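Local atomic coordinates of putative transcriptional regulator (PDB entry 2HXI), a protein that probably binds DNA at regulatory sequences and controls transcription, as a dimeric member of the TetR family from Streptomyces coelicolor. Residues D82-L86 and S128-S133; A88-Y92 and A104-L109; A37-L41 and K54-L59; R28-I34 and L66-F70. One frame throughout, in Å; residues are numbered along the deposited sequence.

Contact 1 of 4, residues D82-L86 and S128-S133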
loop_
_atom_site.group_PDB
_atom_site.type_symbol
_atom_site.label_atom_id
_atom_site.label_comp_id
_atom_site.label_asym_id
_atom_site.label_seq_id
_atom_site.Cartn_x
_atom_site.Cartn_y
_atom_site.Cartn_z
ATOM N N ASP B 82 -6.935 -14.476 7.386
ATOM C CA ASP B 82 -8.389 -14.551 7.571
ATOM C C ASP B 82 -8.796 -14.484 9.026
ATOM O O ASP B 82 -9.796 -13.844 9.367
ATOM C CB ASP B 82 -9.045 -15.781 6.897
ATOM C CG ASP B 82 -10.586 -15.639 6.841
ATOM O OD1 ASP B 82 -11.064 -14.980 5.871
ATOM O OD2 ASP B 82 -11.304 -16.095 7.786
ATOM N N ARG B 83 -8.028 -15.133 9.918
ATOM C CA ARG B 83 -8.354 -15.079 11.323
ATOM C C ARG B 83 -8.276 -13.664 11.859
ATOM O O ARG B 83 -8.970 -13.333 12.838
ATOM C CB ARG B 83 -7.424 -15.995 12.165
ATOM C CG ARG B 83 -7.240 -17.371 11.636
ATOM C CD ARG B 83 -8.623 -18.085 11.636
ATOM N NE ARG B 83 -9.205 -18.239 12.993
ATOM C CZ ARG B 83 -10.412 -18.768 13.226
ATOM N NH1 ARG B 83 -11.188 -19.140 12.179
ATOM N NH2 ARG B 83 -10.848 -18.919 14.475
ATOM N N ILE B 84 -7.348 -12.859 11.310
ATOM C CA ILE B 84 -7.222 -11.451 11.702
ATOM C C ILE B 84 -8.444 -10.651 11.268
ATOM O O ILE B 84 -8.942 -9.822 12.037
ATOM C CB ILE B 84 -5.927 -10.770 11.112
ATOM C CG1 ILE B 84 -4.639 -11.555 11.523
ATOM C CG2 ILE B 84 -5.799 -9.325 11.552
ATOM C CD1 ILE B 84 -4.468 -11.809 12.995
ATOM N N LEU B 85 -8.926 -10.887 10.051
ATOM C CA LEU B 85 -10.216 -10.277 9.683
ATOM C C LEU B 85 -11.309 -10.684 10.678
ATOM O O LEU B 85 -12.143 -9.873 11.063
ATOM C CB LEU B 85 -10.611 -10.706 8.279
ATOM C CG LEU B 85 -9.659 -10.372 7.136
ATOM C CD1 LEU B 85 -10.198 -10.922 5.783
ATOM C CD2 LEU B 85 -9.521 -8.890 7.101
ATOM N N LEU B 86 -11.340 -11.972 11.067
ATOM C CA LEU B 86 -12.397 -12.446 11.918
ATOM C C LEU B 86 -12.382 -11.711 13.239
ATOM O O LEU B 86 -13.436 -11.215 13.707
ATOM C CB LEU B 86 -12.266 -13.969 12.095
ATOM C CG LEU B 86 -13.346 -14.625 12.972
ATOM C CD1 LEU B 86 -14.726 -14.471 12.373
ATOM C CD2 LEU B 86 -13.016 -16.108 13.164
ATOM N N SER B 128 -8.299 -12.988 1.492
ATOM C CA SER B 128 -8.528 -14.293 2.125
ATOM C C SER B 128 -9.924 -14.729 1.740
ATOM O O SER B 128 -10.715 -13.891 1.284
ATOM C CB SER B 128 -8.312 -14.272 3.643
ATOM O OG SER B 128 -9.363 -13.620 4.329
ATOM N N GLY B 129 -10.198 -16.025 1.862
ATOM C CA GLY B 129 -11.446 -16.587 1.362
ATOM C C GLY B 129 -12.339 -17.242 2.383
ATOM O O GLY B 129 -13.228 -18.006 1.999
ATOM N N GLY B 130 -12.118 -16.959 3.667
ATOM C CA GLY B 130 -12.844 -17.590 4.731
ATOM C C GLY B 130 -13.859 -16.710 5.450
ATOM O O GLY B 130 -14.284 -15.656 4.918
ATOM N N THR B 131 -14.234 -17.153 6.655
ATOM C CA THR B 131 -15.273 -16.546 7.468
ATOM C C THR B 131 -14.990 -15.094 7.816
ATOM O O THR B 131 -15.918 -14.267 7.812
ATOM C CB THR B 131 -15.615 -17.374 8.768
ATOM O OG1 THR B 131 -16.189 -18.617 8.365
ATOM C CG2 THR B 131 -16.655 -16.690 9.615
ATOM N N GLY B 132 -13.735 -14.787 8.135
ATOM C CA GLY B 132 -13.360 -13.390 8.429
ATOM C C GLY B 132 -13.603 -12.470 7.249
ATOM O O GLY B 132 -14.139 -11.331 7.408
ATOM N N SER B 133 -13.174 -12.926 6.078
ATOM C CA SER B 133 -13.363 -12.138 4.886
ATOM C C SER B 133 -14.853 -12.017 4.673
ATOM O O SER B 133 -15.328 -10.947 4.289
ATOM C CB SER B 133 -12.747 -12.792 3.654
ATOM O OG SER B 133 -11.358 -12.478 3.604
#
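The carboxylate of D82 is inserted into the start of helix 131-146, where both of its oxygens accept hydrogen bonds from residues 128-133. OD2 takes the backbone N of G132 at 2.8 Å, on the syn side and 20° out of the carboxylate plane. OD1 is shared: the N of S133 reaches it at 3.0 Å, also on the syn side but more tilted from that plane, while the OG of S128 donates at 2.7 Å to its anti lone pair. The N of G130 adds a weak bond to OD1 at 3.1 Å, with an N-H...O angle of 131°. CG of D82 lies anti to its own backbone N (chi1 -167°), a torsion that carries the carboxylate across to these amides. Without the carboxylate, as with an alanine here, the N atoms of G132 and S133 and the S128 hydroxyl would probably lose their common acceptor group. Close backbone packing accompanies the polar grip: the CA atoms of L86 and G132 are 3.7 Å apart, G132 having no side chain to hold the backbones off. CB of L85 packs against the G132 carbonyl carbon at 3.6 Å. The negative charge probably also interacts favourably with the helix dipole. G130 holds the N-cap position, and D82, from helix 73-88, accepts from first-turn N atoms of helix 131-146: an aspartate-to-helix-N-terminus interaction between two helices.

Contact 2 of 4, residues A88-Y92 and A104-L109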
loop_
_atom_site.group_PDB
_atom_site.type_symbol
_atom_site.label_atom_id
_atom_site.label_comp_id
_atom_site.label_asym_id
_atom_site.label_seq_id
_atom_site.Cartn_x
_atom_site.Cartn_y
_atom_site.Cartn_z
ATOM N N ALA B 88 -10.996 -8.783 13.746
ATOM C CA ALA B 88 -11.339 -7.384 13.500
ATOM C C ALA B 88 -12.823 -7.140 13.681
ATOM O O ALA B 88 -13.249 -6.045 14.132
ATOM C CB ALA B 88 -10.868 -6.924 12.109
HETATM N N MSE B 89 -13.625 -8.142 13.313
HETATM C CA MSE B 89 -15.072 -8.017 13.211
HETATM C C MSE B 89 -15.716 -8.472 14.518
HETATM O O MSE B 89 -16.917 -8.313 14.697
HETATM C CB MSE B 89 -15.593 -8.805 11.995
HETATM C CG MSE B 89 -15.098 -8.263 10.609
HETATM SE SE MSE B 89 -15.598 -6.312 10.396
HETATM C CE MSE B 89 -17.496 -6.441 10.295
ATOM N N ASP B 90 -14.864 -8.926 15.465
ATOM C CA ASP B 90 -15.260 -9.272 16.832
ATOM C C ASP B 90 -15.998 -8.216 17.573
ATOM O O ASP B 90 -15.431 -7.179 18.002
ATOM C CB ASP B 90 -14.073 -9.736 17.694
ATOM C CG ASP B 90 -13.886 -11.206 17.624
ATOM O OD1 ASP B 90 -14.917 -11.892 17.366
ATOM O OD2 ASP B 90 -12.739 -11.671 17.823
ATOM N N GLY B 91 -17.283 -8.516 17.752
ATOM C CA GLY B 91 -18.152 -7.629 18.517
ATOM C C GLY B 91 -18.592 -6.441 17.700
ATOM O O GLY B 91 -18.998 -5.417 18.259
ATOM N N TYR B 92 -18.458 -6.534 16.374
ATOM C CA TYR B 92 -18.886 -5.396 15.532
ATOM C C TYR B 92 -20.400 -5.357 15.449
ATOM O O TYR B 92 -21.049 -6.393 15.348
ATOM C CB TYR B 92 -18.212 -5.405 14.123
ATOM C CG TYR B 92 -18.744 -4.320 13.198
ATOM C CD1 TYR B 92 -18.130 -3.039 13.161
ATOM C CD2 TYR B 92 -19.884 -4.544 12.420
ATOM C CE1 TYR B 92 -18.651 -1.992 12.335
ATOM C CE2 TYR B 92 -20.414 -3.499 11.591
ATOM C CZ TYR B 92 -19.782 -2.245 11.557
ATOM O OH TYR B 92 -20.225 -1.217 10.747
ATOM N N ALA B 104 -15.817 2.663 10.315
ATOM C CA ALA B 104 -15.624 1.764 11.461
ATOM C C ALA B 104 -14.953 0.452 11.076
ATOM O O ALA B 104 -14.050 -0.030 11.775
ATOM C CB ALA B 104 -16.966 1.576 12.244
ATOM N N VAL B 105 -15.423 -0.169 10.009
ATOM C CA VAL B 105 -14.752 -1.351 9.533
ATOM C C VAL B 105 -13.264 -1.073 9.150
ATOM O O VAL B 105 -12.377 -1.803 9.546
ATOM C CB VAL B 105 -15.521 -1.952 8.340
ATOM C CG1 VAL B 105 -14.701 -3.108 7.642
ATOM C CG2 VAL B 105 -16.894 -2.438 8.800
ATOM N N ALA B 106 -13.009 -0.065 8.304
ATOM C CA ALA B 106 -11.649 0.290 7.907
ATOM C C ALA B 106 -10.741 0.499 9.180
ATOM O O ALA B 106 -9.581 -0.014 9.232
ATOM C CB ALA B 106 -11.699 1.561 7.086
ATOM N N LEU B 107 -11.262 1.187 10.210
ATOM C CA LEU B 107 -10.439 1.394 11.417
ATOM C C LEU B 107 -10.172 0.083 12.138
ATOM O O LEU B 107 -9.060 -0.090 12.714
ATOM C CB LEU B 107 -11.073 2.396 12.395
ATOM C CG LEU B 107 -11.173 3.792 11.736
ATOM C CD1 LEU B 107 -11.878 4.754 12.724
ATOM C CD2 LEU B 107 -9.843 4.335 11.283
ATOM N N ARG B 108 -11.191 -0.801 12.183
ATOM C CA ARG B 108 -11.040 -2.066 12.900
ATOM C C ARG B 108 -9.989 -2.876 12.171
ATOM O O ARG B 108 -9.171 -3.510 12.796
ATOM C CB ARG B 108 -12.335 -2.860 13.027
ATOM C CG ARG B 108 -13.196 -2.365 14.205
ATOM C CD ARG B 108 -14.575 -2.995 14.105
ATOM N NE ARG B 108 -15.344 -2.982 15.378
ATOM C CZ ARG B 108 -15.449 -4.003 16.218
ATOM N NH1 ARG B 108 -16.200 -3.862 17.311
ATOM N NH2 ARG B 108 -14.817 -5.161 15.990
ATOM N N LEU B 109 -10.018 -2.859 10.839
ATOM C CA LEU B 109 -9.050 -3.623 10.094
ATOM C C LEU B 109 -7.657 -3.064 10.324
ATOM O O LEU B 109 -6.700 -3.846 10.463
ATOM C CB LEU B 109 -9.362 -3.570 8.580
ATOM C CG LEU B 109 -10.629 -4.315 8.106
ATOM C CD1 LEU B 109 -10.914 -3.931 6.635
ATOM C CD2 LEU B 109 -10.432 -5.871 8.241
HETATM O O HOH W 1 -15.627 -5.293 19.662
#
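R108 reaches from helix 98-113 to the end of helix 73-88 and the turn after it, gripping backbone carbonyls. NH2 donates to A88 O at 2.6 Å and to D90 O at 2.9 Å, both acceptors lying in the guanidinium plane. The bond to D90 is nearly straight (168°), yet NH2 sits 61° out of that carbonyl's plane. A water bridges D90 O and NH1. CB of Y92 lies 3.7 Å above the centre of the guanidinium, whose plane is 89° from that of the tyrosine ring; NE meets the ring edge near CD1. Extension of the arginine from CG to NE provides the reach. A leucine at R108 would probably leave the A88 and D90 carbonyls without these donors and remove the cover over Y92 CB. The turn, from M89 to Y92, is a type II beta turn with G91 at positive phi. Y92 CE1 packs on A104 CB at 3.9 Å and V105 CG2 at 4.0 Å, while its hydroxyl is hydrogen-bonded to E139. M89 and V105 also touch helix 131-146, L109 meets I169, and A106 meets F223, so helix 98-113 is packed among helices 73-88, 131-146, 154-173 and 219-237.

Contact 3 of 4, residues A37-L41 and K54-L59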
loop_
_atom_site.group_PDB
_atom_site.type_symbol
_atom_site.label_atom_id
_atom_site.label_comp_id
_atom_site.label_asym_id
_atom_site.label_seq_id
_atom_site.Cartn_x
_atom_site.Cartn_y
_atom_site.Cartn_z
ATOM N N ALA B 37 -3.361 -20.482 16.810
ATOM C CA ALA B 37 -2.022 -20.619 17.416
ATOM C C ALA B 37 -1.008 -19.858 16.588
ATOM O O ALA B 37 -0.094 -19.176 17.107
ATOM C CB ALA B 37 -1.635 -22.105 17.522
ATOM N N ALA B 38 -1.132 -19.976 15.260
ATOM C CA ALA B 38 -0.209 -19.300 14.376
ATOM C C ALA B 38 -0.283 -17.783 14.507
ATOM O O ALA B 38 0.731 -17.121 14.473
ATOM C CB ALA B 38 -0.459 -19.674 12.936
ATOM N N ALA B 39 -1.504 -17.272 14.627
ATOM C CA ALA B 39 -1.711 -15.804 14.784
ATOM C C ALA B 39 -0.918 -15.283 16.002
ATOM O O ALA B 39 -0.261 -14.249 15.954
ATOM C CB ALA B 39 -3.161 -15.475 14.938
ATOM N N GLU B 40 -0.984 -16.032 17.082
ATOM C CA GLU B 40 -0.331 -15.588 18.280
ATOM C C GLU B 40 1.157 -15.672 18.106
ATOM O O GLU B 40 1.880 -14.739 18.446
ATOM C CB GLU B 40 -0.804 -16.375 19.483
ATOM C CG GLU B 40 0.070 -15.984 20.685
ATOM C CD GLU B 40 -0.527 -16.333 22.033
ATOM O OE1 GLU B 40 -1.543 -17.052 22.092
ATOM O OE2 GLU B 40 0.048 -15.888 23.032
ATOM N N LEU B 41 1.646 -16.765 17.530
ATOM C CA LEU B 41 3.087 -16.880 17.305
ATOM C C LEU B 41 3.622 -15.747 16.465
ATOM O O LEU B 41 4.713 -15.230 16.736
ATOM C CB LEU B 41 3.486 -18.244 16.681
ATOM C CG LEU B 41 3.237 -19.372 17.669
ATOM C CD1 LEU B 41 3.387 -20.705 16.940
ATOM C CD2 LEU B 41 4.236 -19.310 18.852
ATOM N N LYS B 54 8.138 -24.334 13.897
ATOM C CA LYS B 54 7.782 -23.765 15.226
ATOM C C LYS B 54 6.297 -23.907 15.530
ATOM O O LYS B 54 5.894 -24.301 16.640
ATOM C CB LYS B 54 8.239 -22.302 15.360
ATOM C CG LYS B 54 7.863 -21.696 16.804
ATOM C CD LYS B 54 8.325 -20.203 16.943
ATOM C CE LYS B 54 8.265 -19.685 18.422
ATOM N NZ LYS B 54 8.280 -18.147 18.555
ATOM N N LEU B 55 5.458 -23.648 14.503
ATOM C CA LEU B 55 4.030 -23.790 14.690
ATOM C C LEU B 55 3.710 -25.239 15.065
ATOM O O LEU B 55 2.968 -25.510 16.014
ATOM C CB LEU B 55 3.269 -23.412 13.385
ATOM C CG LEU B 55 1.755 -23.596 13.472
ATOM C CD1 LEU B 55 1.083 -22.759 14.566
ATOM C CD2 LEU B 55 1.161 -23.201 12.049
ATOM N N ALA B 56 4.319 -26.202 14.353
ATOM C CA ALA B 56 4.009 -27.625 14.620
ATOM C C ALA B 56 4.390 -28.031 16.056
ATOM O O ALA B 56 3.663 -28.760 16.745
ATOM C CB ALA B 56 4.751 -28.515 13.600
ATOM N N ALA B 57 5.551 -27.557 16.442
ATOM C CA ALA B 57 6.138 -27.827 17.737
ATOM C C ALA B 57 5.264 -27.266 18.853
ATOM O O ALA B 57 5.071 -27.911 19.847
ATOM C CB ALA B 57 7.483 -27.194 17.803
ATOM N N SER B 58 4.687 -26.092 18.639
ATOM C CA SER B 58 3.776 -25.493 19.616
ATOM C C SER B 58 2.485 -26.313 19.779
ATOM O O SER B 58 1.806 -26.253 20.835
ATOM C CB SER B 58 3.507 -24.048 19.153
ATOM O OG SER B 58 2.432 -23.995 18.225
ATOM N N LEU B 59 2.101 -27.055 18.751
ATOM C CA LEU B 59 0.877 -27.832 18.761
ATOM C C LEU B 59 1.114 -29.287 19.185
ATOM O O LEU B 59 0.188 -30.116 19.187
ATOM C CB LEU B 59 0.215 -27.735 17.398
ATOM C CG LEU B 59 -0.266 -26.315 17.053
ATOM C CD1 LEU B 59 -0.417 -26.144 15.531
ATOM C CD2 LEU B 59 -1.607 -25.966 17.853
#
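L41, L55 and A37 bury the most surface between helices 31-43 and 52-58, and every atom pair they bring together across the contact is a van der Waals one. The CD1 methyl of L41 comes down on the second helix, 3.9 Å from both the CA and the CD1 of L55, and also approaches the OG of S58 at 3.7 Å. That hydroxyl is already committed, donating to L55 O within its own helix at 2.7 Å. The other methyl of L41, CD2, meets the aliphatic part of K54 at CE, 4.1 Å away, the lysine stretched out beyond CG.

On the other helix, CG of L55 stands anti to the backbone N (chi1 177°), which brings CD1 up against A38, 3.6 Å from the backbone N and 3.8 Å from CB. A37 completes the set with a single methyl: CB touches L59 CD2 at 3.9 Å and also reaches L55 CD1. The small A38 probably allows L55 CD1 to approach the backbone of helix 31-43, although the segment axes remain 10.2 Å apart and cross at 120°.

Helix 52-58 belongs to the predicted helix-turn-helix motif and packs here on helix 31-43 of the TetR-type DNA-binding domain. L55 and L59 both continue onto I34 and onto L66 of helix 63-66. A38 meets V80 and L55 meets L76 of helix 73-88, while L41 extends to F50 in the loop before helix 52-58.

Contact 4 of 4, residues R28-I34 and L66-F70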
loop_
_atom_site.group_PDB
_atom_site.type_symbol
_atom_site.label_atom_id
_atom_site.label_comp_id
_atom_site.label_asym_id
_atom_site.label_seq_id
_atom_site.Cartn_x
_atom_site.Cartn_y
_atom_site.Cartn_z
ATOM N N ARG B 28 -6.535 -34.475 17.845
ATOM C CA ARG B 28 -6.024 -33.518 16.874
ATOM C C ARG B 28 -6.766 -32.152 16.753
ATOM O O ARG B 28 -7.982 -32.006 17.006
ATOM C CB ARG B 28 -5.482 -34.169 15.551
ATOM C CG ARG B 28 -6.408 -34.775 14.486
ATOM C CD ARG B 28 -5.536 -35.178 13.254
ATOM N NE ARG B 28 -6.300 -35.542 12.046
ATOM C CZ ARG B 28 -6.166 -35.014 10.818
ATOM N NH1 ARG B 28 -6.938 -35.468 9.843
ATOM N NH2 ARG B 28 -5.280 -34.057 10.526
ATOM N N TRP B 29 -5.976 -31.132 16.446
ATOM C CA TRP B 29 -6.461 -29.761 16.450
ATOM C C TRP B 29 -7.305 -29.510 15.204
ATOM O O TRP B 29 -7.090 -30.151 14.170
ATOM C CB TRP B 29 -5.242 -28.847 16.432
ATOM C CG TRP B 29 -4.290 -29.075 17.544
ATOM C CD1 TRP B 29 -3.022 -29.544 17.457
ATOM C CD2 TRP B 29 -4.526 -28.791 18.915
ATOM N NE1 TRP B 29 -2.433 -29.587 18.712
ATOM C CE2 TRP B 29 -3.351 -29.121 19.625
ATOM C CE3 TRP B 29 -5.632 -28.294 19.624
ATOM C CZ2 TRP B 29 -3.246 -28.956 21.018
ATOM C CZ3 TRP B 29 -5.526 -28.153 20.999
ATOM C CH2 TRP B 29 -4.341 -28.475 21.675
ATOM N N SER B 30 -8.288 -28.628 15.287
ATOM C CA SER B 30 -8.975 -28.198 14.073
ATOM C C SER B 30 -8.066 -27.210 13.340
ATOM O O SER B 30 -7.121 -26.682 13.929
ATOM C CB SER B 30 -10.268 -27.505 14.407
ATOM O OG SER B 30 -10.009 -26.337 15.216
ATOM N N THR B 31 -8.395 -26.929 12.088
ATOM C CA THR B 31 -7.717 -25.913 11.272
ATOM C C THR B 31 -7.841 -24.586 11.992
ATOM O O THR B 31 -6.842 -23.878 12.169
ATOM C CB THR B 31 -8.340 -25.826 9.860
ATOM O OG1 THR B 31 -8.282 -27.118 9.245
ATOM C CG2 THR B 31 -7.582 -24.825 8.946
ATOM N N GLU B 32 -9.059 -24.267 12.426
ATOM C CA GLU B 32 -9.293 -23.053 13.235
ATOM C C GLU B 32 -8.319 -22.879 14.429
ATOM O O GLU B 32 -7.703 -21.828 14.571
ATOM C CB GLU B 32 -10.772 -22.908 13.640
ATOM C CG GLU B 32 -11.730 -22.586 12.452
ATOM C CD GLU B 32 -12.053 -23.798 11.529
ATOM O OE1 GLU B 32 -11.691 -24.962 11.872
ATOM O OE2 GLU B 32 -12.694 -23.567 10.458
ATOM N N GLN B 33 -8.143 -23.912 15.247
ATOM C CA GLN B 33 -7.160 -23.900 16.332
ATOM C C GLN B 33 -5.685 -23.696 15.896
ATOM O O GLN B 33 -4.908 -22.982 16.550
ATOM C CB GLN B 33 -7.308 -25.162 17.182
ATOM C CG GLN B 33 -8.594 -25.176 17.982
ATOM C CD GLN B 33 -8.790 -26.475 18.633
ATOM O OE1 GLN B 33 -8.797 -27.520 17.963
ATOM N NE2 GLN B 33 -8.895 -26.457 19.964
ATOM N N ILE B 34 -5.290 -24.395 14.840
ATOM C CA ILE B 34 -3.980 -24.225 14.242
ATOM C C ILE B 34 -3.766 -22.745 13.826
ATOM O O ILE B 34 -2.736 -22.141 14.147
ATOM C CB ILE B 34 -3.813 -25.191 13.029
ATOM C CG1 ILE B 34 -3.906 -26.676 13.523
ATOM C CG2 ILE B 34 -2.512 -24.934 12.316
ATOM C CD1 ILE B 34 -4.035 -27.713 12.326
ATOM N N LEU B 66 0.809 -30.919 9.790
ATOM C CA LEU B 66 0.147 -29.644 9.616
ATOM C C LEU B 66 -0.250 -29.435 8.206
ATOM O O LEU B 66 -1.264 -28.772 7.978
ATOM C CB LEU B 66 1.053 -28.467 9.975
ATOM C CG LEU B 66 1.094 -28.274 11.476
ATOM C CD1 LEU B 66 1.815 -26.923 11.629
ATOM C CD2 LEU B 66 -0.315 -28.347 12.126
ATOM N N TYR B 67 0.579 -29.932 7.280
ATOM C CA TYR B 67 0.311 -29.728 5.853
ATOM C C TYR B 67 -0.820 -30.536 5.291
ATOM O O TYR B 67 -1.158 -30.405 4.110
ATOM C CB TYR B 67 1.557 -29.921 5.052
ATOM C CG TYR B 67 2.235 -28.589 4.984
ATOM C CD1 TYR B 67 1.479 -27.411 4.658
ATOM C CD2 TYR B 67 3.586 -28.470 5.282
ATOM C CE1 TYR B 67 2.103 -26.147 4.595
ATOM C CE2 TYR B 67 4.227 -27.238 5.228
ATOM C CZ TYR B 67 3.498 -26.068 4.890
ATOM O OH TYR B 67 4.164 -24.834 4.826
ATOM N N ARG B 68 -1.432 -31.342 6.145
ATOM C CA ARG B 68 -2.721 -31.948 5.797
ATOM C C ARG B 68 -3.792 -30.873 5.781
ATOM O O ARG B 68 -4.864 -31.049 5.195
ATOM C CB ARG B 68 -3.093 -33.018 6.816
ATOM C CG ARG B 68 -2.275 -34.291 6.679
ATOM C CD ARG B 68 -2.957 -35.388 7.424
ATOM N NE ARG B 68 -4.232 -35.782 6.794
ATOM C CZ ARG B 68 -5.031 -36.701 7.297
ATOM N NH1 ARG B 68 -4.659 -37.306 8.426
ATOM N NH2 ARG B 68 -6.178 -37.021 6.682
ATOM N N HIS B 69 -3.503 -29.760 6.436
ATOM C CA HIS B 69 -4.499 -28.694 6.591
ATOM C C HIS B 69 -4.423 -27.568 5.558
ATOM O O HIS B 69 -5.436 -26.874 5.314
ATOM C CB HIS B 69 -4.385 -28.091 7.961
ATOM C CG HIS B 69 -4.955 -28.946 9.030
ATOM N ND1 HIS B 69 -4.215 -29.897 9.693
ATOM C CD2 HIS B 69 -6.206 -29.010 9.542
ATOM C CE1 HIS B 69 -4.982 -30.500 10.584
ATOM N NE2 HIS B 69 -6.198 -29.988 10.504
ATOM N N PHE B 70 -3.236 -27.390 4.981
ATOM C CA PHE B 70 -2.957 -26.266 4.071
ATOM C C PHE B 70 -2.137 -26.742 2.904
ATOM O O PHE B 70 -1.103 -27.392 3.088
ATOM C CB PHE B 70 -2.223 -25.143 4.826
ATOM C CG PHE B 70 -2.924 -24.766 6.096
ATOM C CD1 PHE B 70 -4.114 -24.038 6.050
ATOM C CD2 PHE B 70 -2.436 -25.207 7.328
ATOM C CE1 PHE B 70 -4.784 -23.733 7.212
ATOM C CE2 PHE B 70 -3.097 -24.913 8.501
ATOM C CZ PHE B 70 -4.257 -24.169 8.458
#
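I34 and T31 form the close-packed side of this contact, against H69, F70 and L66. CD1 of I34 stands over the centre of the H69 imidazole, 3.4 Å from its centroid and 10° off the ring normal, a CH-pi contact. The same methyl touches L66 CD2 at 3.8 Å, while CG2 reaches the edge of the F70 ring at CE2, 3.9 Å away. With CG1 anti to the carbonyl carbon (chi1 -62°) and CG2 anti to the backbone N, CD1 goes to H69 and CG2 to the F70 edge, both also meeting L66. CG2 of T31 meets the F70 ring at CZ, 3.4 Å. Beneath this layer F70 packs on L76 and A79 of helix 73-88, and I34 and L66 share L55 as a further neighbour.

The outer side is looser and polar. The R28 and R68 guanidinium groups stack face on face, centres 4.1 Å apart and planes 21° from parallel. Both arginines are exposed, so solvent probably screens their like charges, and crystal neighbours touching both may influence the stack.

S30 and Q33 form a capping box at the start of helix 31-43: Q33 N donates to S30 OG at 3.1 Å, and S30 N returns a bond to Q33 OE1 at 2.9 Å. The type I turn from L66 to H69 packs beside the first helix, at the end of the predicted helix-turn-helix motif of a TetR-family DNA-binding domain.

Contacts 3 and 4 belong to the DNA-binding domain and share helix 31-43; their centres are 11 Å apart, and L59 O meets W29 NE1 in a probable hydrogen bond at 2.7 Å. Contacts 1 and 2 lie nearer the centre of the chain, about 11 Å from it against 22 and 24 Å, and meet through L85 and L109. The inner pair combines packing with side-chain bonds to backbone groups: a carboxylate accepts from backbone N-H groups and a hydroxyl in contact 1, whereas a guanidinium donates to carbonyls in contact 2. Contact 3 is apolar, and contact 4 pairs exposed arginines with a tighter side of I34, L66 and F70. Helix 73-88 connects the two regions, R83 packing on E32.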